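Local coordinates for sperm-specific class P protein 34 (PDB 1M1S) that is of unknown function but, as a sperm-specific member of the major sperm protein family, probably takes part in protein-protein contacts in nematode sperm, at residues 48-53 and 74-79; 55-60 and 98-103. All coordinates share one frame; numbering follows the deposited sequence.

Overall arrangement
Both contacts draw on strand 51-60 of one major sperm protein domain, an immunoglobulin-like beta fold, and their centres lie about 24 Å apart. Interaction 1 (48-53 with 74-79) sits at the start of that strand, where the turn leading into it meets the linker between strands 65-72 and 79-89. Interaction 2 (55-60 with 98-103) uses the second half of the strand and the short helix 98-101, which precedes the last strand, 107-115. Along the chain the segments alternate, 48-53, 55-60, 74-79, 98-103, so the two connections cross. Both are surface contacts, and each ties a connection between strands to this one strand, near opposite ends of it.

Interaction 1. Residues 48-53 and 74-79; sequences NEHYRV and PGPPKE
An imidazole lies against a proline-rich linker between two strands of the major sperm protein domain, where His-50 faces Pro-74, Gly-75 and Pro-76. His-50 points its CB toward the linker, and with CG beside the backbone N (chi1 -59°) its ND1 comes close to Gly-75. The N-CD side of the Pro-76 ring lies over the rim of one imidazole face, though its closest carbon approach is doubtfully short; the two side chains cross at about a right angle, with Pro-76 CG 3.7 Å from His-50 NE2. Gly-75 CA approaches His-50 ND1 to 3.4 Å; a beta carbon there would collide with that nitrogen. Pro-74 O lies near the imidazole plane, 3.6 Å from His-50 ND1, without a hydrogen bond. Cutting His-50 back to an alanine is likely to leave Pro-76 CG without its neighbour and open a gap beside Gly-75 CA. A water forms a second link: in the Tyr-51 ring plane, it lies 2.8 Å from Tyr-51 OH and a short 2.5 Å from Lys-78 O, to which it probably donates. Backbone bonds join His-50 to Leu-73 and Lys-78 to Ala-115, while Tyr-51 touches Leu-113 of strand 107-115 and His-50 rests on Arg-72 of strand 65-72.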
ATOM      1  N   ASN A  48       3.558  -8.984  -9.546  1.00 35.00           N
ATOM      2  CA  ASN A  48       4.507  -8.017 -10.016  1.00 35.00           C
ATOM      3  C   ASN A  48       4.773  -8.213 -11.504  1.00 35.00           C
ATOM      4  O   ASN A  48       5.916  -8.227 -11.938  1.00 35.00           O
ATOM      5  CB  ASN A  48       5.763  -8.180  -9.199  1.00 35.00           C
ATOM      6  CG  ASN A  48       5.937  -7.075  -8.253  1.00 35.00           C
ATOM      7  OD1 ASN A  48       6.040  -5.924  -8.658  1.00 35.00           O
ATOM      8  ND2 ASN A  48       5.953  -7.383  -6.981  1.00 35.00           N
ATOM      9  N   GLU A  49       3.702  -8.318 -12.288  1.00 35.00           N
ATOM     10  CA  GLU A  49       3.825  -8.563 -13.718  1.00 35.00           C
ATOM     11  C   GLU A  49       2.687  -8.033 -14.587  1.00 35.00           C
ATOM     12  O   GLU A  49       2.773  -8.102 -15.809  1.00 35.00           O
ATOM     13  CB  GLU A  49       4.015 -10.058 -13.949  1.00 35.00           C
ATOM     14  CG  GLU A  49       4.167 -10.509 -15.390  1.00 35.00           C
ATOM     15  CD  GLU A  49       3.641 -11.917 -15.559  1.00 35.00           C
ATOM     16  OE1 GLU A  49       3.700 -12.675 -14.563  1.00 35.00           O
ATOM     17  OE2 GLU A  49       3.136 -12.263 -16.649  1.00 35.00           O
ATOM     18  N   HIS A  50       1.592  -7.601 -13.967  1.00 35.00           N
ATOM     19  CA  HIS A  50       0.465  -6.997 -14.686  1.00 35.00           C
ATOM     20  C   HIS A  50       0.225  -5.731 -13.880  1.00 35.00           C
ATOM     21  O   HIS A  50      -0.439  -4.804 -14.319  1.00 35.00           O
ATOM     22  CB  HIS A  50      -0.807  -7.839 -14.647  1.00 35.00           C
ATOM     23  CG  HIS A  50      -0.666  -9.212 -15.234  1.00 35.00           C
ATOM     24  ND1 HIS A  50      -0.312  -9.424 -16.565  1.00 35.00           N
ATOM     25  CD2 HIS A  50      -0.790 -10.418 -14.680  1.00 35.00           C
ATOM     26  CE1 HIS A  50      -0.207 -10.722 -16.761  1.00 35.00           C
ATOM     27  NE2 HIS A  50      -0.494 -11.359 -15.646  1.00 35.00           N
ATOM     28  N   TYR A  51       0.778  -5.712 -12.674  1.00 35.00           N
ATOM     29  CA  TYR A  51       0.653  -4.575 -11.785  1.00 35.00           C
ATOM     30  C   TYR A  51       2.003  -3.957 -11.445  1.00 35.00           C
ATOM     31  O   TYR A  51       3.004  -4.657 -11.305  1.00 35.00           O
ATOM     32  CB  TYR A  51      -0.070  -5.008 -10.515  1.00 35.00           C
ATOM     33  CG  TYR A  51      -1.517  -5.334 -10.771  1.00 35.00           C
ATOM     34  CD1 TYR A  51      -1.970  -6.654 -10.835  1.00 35.00           C
ATOM     35  CD2 TYR A  51      -2.443  -4.313 -10.966  1.00 35.00           C
ATOM     36  CE1 TYR A  51      -3.318  -6.939 -11.094  1.00 35.00           C
ATOM     37  CE2 TYR A  51      -3.777  -4.593 -11.224  1.00 35.00           C
ATOM     38  CZ  TYR A  51      -4.209  -5.900 -11.284  1.00 35.00           C
ATOM     39  OH  TYR A  51      -5.527  -6.140 -11.565  1.00 35.00           O
ATOM     40  N   ARG A  52       2.017  -2.633 -11.367  1.00 35.00           N
ATOM     41  CA  ARG A  52       3.195  -1.855 -11.031  1.00 35.00           C
ATOM     42  C   ARG A  52       2.740  -0.857  -9.984  1.00 35.00           C
ATOM     43  O   ARG A  52       2.136   0.172 -10.298  1.00 35.00           O
ATOM     44  CB  ARG A  52       3.707  -1.142 -12.270  1.00 35.00           C
ATOM     45  CG  ARG A  52       4.656   0.023 -12.011  1.00 35.00           C
ATOM     46  CD  ARG A  52       5.018   0.688 -13.347  1.00 35.00           C
ATOM     47  NE  ARG A  52       5.071   2.155 -13.320  1.00 35.00           N
ATOM     48  CZ  ARG A  52       4.726   2.936 -14.348  1.00 35.00           C
ATOM     49  NH1 ARG A  52       4.304   2.396 -15.485  1.00 35.00           N
ATOM     50  NH2 ARG A  52       4.809   4.256 -14.241  1.00 35.00           N
ATOM     51  N   VAL A  53       2.999  -1.210  -8.728  1.00 35.00           N
ATOM     52  CA  VAL A  53       2.636  -0.386  -7.580  1.00 35.00           C
ATOM     53  C   VAL A  53       3.828   0.483  -7.087  1.00 35.00           C
ATOM     54  O   VAL A  53       4.992   0.064  -7.140  1.00 35.00           O
ATOM     55  CB  VAL A  53       1.998  -1.267  -6.484  1.00 35.00           C
ATOM     56  CG1 VAL A  53       1.359  -0.431  -5.409  1.00 35.00           C
ATOM     57  CG2 VAL A  53       0.973  -2.145  -7.101  1.00 35.00           C
ATOM     58  N   PRO A  74      -1.212  -4.644 -19.675  1.00 35.00           N
ATOM     59  CA  PRO A  74      -1.910  -5.712 -20.403  1.00 35.00           C
ATOM     60  C   PRO A  74      -1.669  -7.125 -19.826  1.00 35.00           C
ATOM     61  O   PRO A  74      -0.530  -7.526 -19.558  1.00 35.00           O
ATOM     62  CB  PRO A  74      -1.335  -5.600 -21.819  1.00 35.00           C
ATOM     63  CG  PRO A  74      -0.879  -4.192 -21.959  1.00 35.00           C
ATOM     64  CD  PRO A  74      -0.621  -3.641 -20.586  1.00 35.00           C
ATOM     65  N   GLY A  75      -2.754  -7.831 -19.536  1.00 35.00           N
ATOM     66  CA  GLY A  75      -2.637  -9.186 -19.018  1.00 35.00           C
ATOM     67  C   GLY A  75      -3.989  -9.876 -18.965  1.00 35.00           C
ATOM     68  O   GLY A  75      -4.972  -9.321 -19.456  1.00 35.00           O
ATOM     69  N   PRO A  76      -4.085 -11.072 -18.354  1.00 35.00           N
ATOM     70  CA  PRO A  76      -5.334 -11.829 -18.243  1.00 35.00           C
ATOM     71  C   PRO A  76      -6.297 -11.288 -17.213  1.00 35.00           C
ATOM     72  O   PRO A  76      -5.875 -10.709 -16.213  1.00 35.00           O
ATOM     73  CB  PRO A  76      -4.847 -13.192 -17.763  1.00 35.00           C
ATOM     74  CG  PRO A  76      -3.685 -12.854 -16.908  1.00 35.00           C
ATOM     75  CD  PRO A  76      -2.975 -11.824 -17.751  1.00 35.00           C
ATOM     76  N   PRO A  77      -7.605 -11.468 -17.444  1.00 35.00           N
ATOM     77  CA  PRO A  77      -8.602 -10.994 -16.483  1.00 35.00           C
ATOM     78  C   PRO A  77      -8.662 -11.900 -15.237  1.00 35.00           C
ATOM     79  O   PRO A  77      -9.243 -12.992 -15.271  1.00 35.00           O
ATOM     80  CB  PRO A  77      -9.917 -11.075 -17.274  1.00 35.00           C
ATOM     81  CG  PRO A  77      -9.654 -12.144 -18.265  1.00 35.00           C
ATOM     82  CD  PRO A  77      -8.256 -11.799 -18.718  1.00 35.00           C
ATOM     83  N   LYS A  78      -8.028 -11.459 -14.155  1.00 35.00           N
ATOM     84  CA  LYS A  78      -8.039 -12.197 -12.899  1.00 35.00           C
ATOM     85  C   LYS A  78      -7.976 -11.233 -11.727  1.00 35.00           C
ATOM     86  O   LYS A  78      -7.907 -10.023 -11.897  1.00 35.00           O
ATOM     87  CB  LYS A  78      -6.877 -13.193 -12.816  1.00 35.00           C
ATOM     88  CG  LYS A  78      -5.520 -12.572 -12.667  1.00 35.00           C
ATOM     89  CD  LYS A  78      -4.450 -13.642 -12.572  1.00 35.00           C
ATOM     90  CE  LYS A  78      -3.972 -13.891 -11.130  1.00 35.00           C
ATOM     91  NZ  LYS A  78      -4.967 -14.484 -10.195  1.00 35.00           N
ATOM     92  N   GLU A  79      -8.013 -11.786 -10.531  1.00 35.00           N
ATOM     93  CA  GLU A  79      -7.945 -10.996  -9.334  1.00 35.00           C
ATOM     94  C   GLU A  79      -6.591 -11.219  -8.659  1.00 35.00           C
ATOM     95  O   GLU A  79      -6.017 -12.324  -8.726  1.00 35.00           O
ATOM     96  CB  GLU A  79      -9.119 -11.365  -8.431  1.00 35.00           C
ATOM     97  CG  GLU A  79     -10.462 -11.043  -9.097  1.00 35.00           C
ATOM     98  CD  GLU A  79     -11.682 -11.326  -8.232  1.00 35.00           C
ATOM     99  OE1 GLU A  79     -11.530 -11.705  -7.043  1.00 35.00           O
ATOM    100  OE2 GLU A  79     -12.807 -11.173  -8.761  1.00 35.00           O
TER
HETATM  101  O   HOH W   1      -5.743  -8.970 -11.309  1.00 35.00           O

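Interaction 2. Residues 55-60 and 98-103; sequences PVYGFV and APFKAG
Tyr-57, in the second half of strand 51-60, carries this contact, meeting Phe-100 of the short, weakly bonded helix 98-101. Its CG stands anti to the carbonyl carbon (chi1 -75°), a setting that brings one ring edge to the helix. There Tyr-57 CE2 lies 3.6 Å from Phe-100 CD1, and Tyr-57 CD2 is 3.8 Å from the same Phe-100 CD1, so Phe-100 CD1 sits beside the CD2-CE2 edge of Tyr-57, in the plane of that ring. The ring centroids of Tyr-57 and Phe-100 are 5.9 Å apart and their planes are inclined at 52°, an oblique aromatic pair. The side chains run past one another in opposite directions, and Phe-100 CB lies 4.1 Å from Tyr-57 CE2. Next along the strand, Gly-58 has an extended backbone with positive phi (167°), where a side chain would press on the preceding carbonyl oxygen. Phe-59 turns its ring to Arg-38 in a cation-pi contact. On the helix side, Pro-99 CG lies above one face of the Phe-100 ring, toward its rim, and Gly-103 ends the helix in a Schellman motif, its N bonded to Phe-100 O at 3.1 Å. This surface contact of the immunoglobulin-like domain thus packs the helix, in the connection between strands 79-89 and 107-115, against strand 51-60; Phe-100 also rests on Ala-40 of the paired strand 38-45 and on Gln-85 of strand 79-89.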
ATOM      1  N   PRO A  55       4.782   3.833  -4.063  1.00 35.00           N
ATOM      2  CA  PRO A  55       6.124   3.330  -3.719  1.00 35.00           C
ATOM      3  C   PRO A  55       5.976   1.938  -3.136  1.00 35.00           C
ATOM      4  O   PRO A  55       4.889   1.381  -3.168  1.00 35.00           O
ATOM      5  CB  PRO A  55       6.575   4.335  -2.643  1.00 35.00           C
ATOM      6  CG  PRO A  55       5.413   5.280  -2.409  1.00 35.00           C
ATOM      7  CD  PRO A  55       4.213   4.596  -2.960  1.00 35.00           C
ATOM      8  N   VAL A  56       7.064   1.338  -2.665  1.00 35.00           N
ATOM      9  CA  VAL A  56       6.966   0.020  -2.050  1.00 35.00           C
ATOM     10  C   VAL A  56       6.974   0.265  -0.551  1.00 35.00           C
ATOM     11  O   VAL A  56       6.186  -0.315   0.196  1.00 35.00           O
ATOM     12  CB  VAL A  56       8.125  -0.896  -2.432  1.00 35.00           C
ATOM     13  CG1 VAL A  56       7.970  -2.237  -1.741  1.00 35.00           C
ATOM     14  CG2 VAL A  56       8.157  -1.079  -3.920  1.00 35.00           C
ATOM     15  N   TYR A  57       7.872   1.154  -0.140  1.00 35.00           N
ATOM     16  CA  TYR A  57       8.015   1.572   1.248  1.00 35.00           C
ATOM     17  C   TYR A  57       7.663   3.045   1.360  1.00 35.00           C
ATOM     18  O   TYR A  57       7.586   3.744   0.352  1.00 35.00           O
ATOM     19  CB  TYR A  57       9.444   1.347   1.715  1.00 35.00           C
ATOM     20  CG  TYR A  57       9.740  -0.113   1.966  1.00 35.00           C
ATOM     21  CD1 TYR A  57      10.185  -0.944   0.939  1.00 35.00           C
ATOM     22  CD2 TYR A  57       9.533  -0.684   3.232  1.00 35.00           C
ATOM     23  CE1 TYR A  57      10.405  -2.295   1.160  1.00 35.00           C
ATOM     24  CE2 TYR A  57       9.752  -2.042   3.455  1.00 35.00           C
ATOM     25  CZ  TYR A  57      10.188  -2.836   2.412  1.00 35.00           C
ATOM     26  OH  TYR A  57      10.389  -4.180   2.596  1.00 35.00           O
ATOM     27  N   GLY A  58       7.399   3.525   2.570  1.00 35.00           N
ATOM     28  CA  GLY A  58       7.080   4.942   2.714  1.00 35.00           C
ATOM     29  C   GLY A  58       6.501   5.373   4.044  1.00 35.00           C
ATOM     30  O   GLY A  58       5.979   4.544   4.794  1.00 35.00           O
ATOM     31  N   PHE A  59       6.555   6.676   4.319  1.00 35.00           N
ATOM     32  CA  PHE A  59       6.022   7.202   5.562  1.00 35.00           C
ATOM     33  C   PHE A  59       4.692   7.857   5.378  1.00 35.00           C
ATOM     34  O   PHE A  59       4.307   8.151   4.255  1.00 35.00           O
ATOM     35  CB  PHE A  59       6.976   8.211   6.158  1.00 35.00           C
ATOM     36  CG  PHE A  59       8.210   7.598   6.670  1.00 35.00           C
ATOM     37  CD1 PHE A  59       9.430   7.915   6.120  1.00 35.00           C
ATOM     38  CD2 PHE A  59       8.155   6.684   7.705  1.00 35.00           C
ATOM     39  CE1 PHE A  59      10.585   7.318   6.573  1.00 35.00           C
ATOM     40  CE2 PHE A  59       9.308   6.071   8.173  1.00 35.00           C
ATOM     41  CZ  PHE A  59      10.532   6.401   7.608  1.00 35.00           C
ATOM     42  N   VAL A  60       3.926   7.923   6.461  1.00 35.00           N
ATOM     43  CA  VAL A  60       2.643   8.621   6.456  1.00 35.00           C
ATOM     44  C   VAL A  60       2.669   9.370   7.758  1.00 35.00           C
ATOM     45  O   VAL A  60       2.514   8.782   8.836  1.00 35.00           O
ATOM     46  CB  VAL A  60       1.377   7.725   6.448  1.00 35.00           C
ATOM     47  CG1 VAL A  60       0.136   8.608   6.262  1.00 35.00           C
ATOM     48  CG2 VAL A  60       1.446   6.665   5.356  1.00 35.00           C
ATOM     49  N   ALA A  98      13.478   0.118   7.971  1.00 35.00           N
ATOM     50  CA  ALA A  98      13.983  -0.258   9.296  1.00 35.00           C
ATOM     51  C   ALA A  98      13.013  -1.055  10.177  1.00 35.00           C
ATOM     52  O   ALA A  98      13.366  -2.151  10.632  1.00 35.00           O
ATOM     53  CB  ALA A  98      14.531   0.944  10.031  1.00 35.00           C
ATOM     54  N   PRO A  99      11.760  -0.566  10.370  1.00 35.00           N
ATOM     55  CA  PRO A  99      10.863  -1.368  11.216  1.00 35.00           C
ATOM     56  C   PRO A  99      10.340  -2.659  10.550  1.00 35.00           C
ATOM     57  O   PRO A  99       9.678  -3.452  11.198  1.00 35.00           O
ATOM     58  CB  PRO A  99       9.735  -0.383  11.555  1.00 35.00           C
ATOM     59  CG  PRO A  99       9.656   0.433  10.349  1.00 35.00           C
ATOM     60  CD  PRO A  99      11.110   0.710  10.009  1.00 35.00           C
ATOM     61  N   PHE A 100      10.648  -2.871   9.269  1.00 35.00           N
ATOM     62  CA  PHE A 100      10.199  -4.082   8.564  1.00 35.00           C
ATOM     63  C   PHE A 100      11.301  -5.132   8.482  1.00 35.00           C
ATOM     64  O   PHE A 100      11.029  -6.325   8.596  1.00 35.00           O
ATOM     65  CB  PHE A 100       9.619  -3.743   7.185  1.00 35.00           C
ATOM     66  CG  PHE A 100       8.413  -2.850   7.252  1.00 35.00           C
ATOM     67  CD1 PHE A 100       8.485  -1.534   6.794  1.00 35.00           C
ATOM     68  CD2 PHE A 100       7.236  -3.294   7.858  1.00 35.00           C
ATOM     69  CE1 PHE A 100       7.414  -0.650   6.938  1.00 35.00           C
ATOM     70  CE2 PHE A 100       6.148  -2.426   8.016  1.00 35.00           C
ATOM     71  CZ  PHE A 100       6.241  -1.092   7.553  1.00 35.00           C
ATOM     72  N   LYS A 101      12.541  -4.673   8.303  1.00 35.00           N
ATOM     73  CA  LYS A 101      13.729  -5.530   8.280  1.00 35.00           C
ATOM     74  C   LYS A 101      13.869  -6.045   9.719  1.00 35.00           C
ATOM     75  O   LYS A 101      14.647  -6.965  10.003  1.00 35.00           O
ATOM     76  CB  LYS A 101      14.974  -4.688   7.935  1.00 35.00           C
ATOM     77  CG  LYS A 101      15.151  -4.288   6.477  1.00 35.00           C
ATOM     78  CD  LYS A 101      16.399  -3.417   6.294  1.00 35.00           C
ATOM     79  CE  LYS A 101      16.850  -3.403   4.847  1.00 35.00           C
ATOM     80  NZ  LYS A 101      17.980  -2.480   4.636  1.00 35.00           N
ATOM     81  N   ALA A 102      13.142  -5.363  10.615  1.00 35.00           N
ATOM     82  CA  ALA A 102      13.105  -5.627  12.053  1.00 35.00           C
ATOM     83  C   ALA A 102      11.980  -6.561  12.480  1.00 35.00           C
ATOM     84  O   ALA A 102      11.987  -7.064  13.611  1.00 35.00           O
ATOM     85  CB  ALA A 102      12.970  -4.310  12.818  1.00 35.00           C
ATOM     86  N   GLY A 103      10.983  -6.749  11.619  1.00 35.00           N
ATOM     87  CA  GLY A 103       9.869  -7.616  11.980  1.00 35.00           C
ATOM     88  C   GLY A 103       8.912  -6.865  12.896  1.00 35.00           C
ATOM     89  O   GLY A 103       8.348  -7.415  13.842  1.00 35.00           O
TER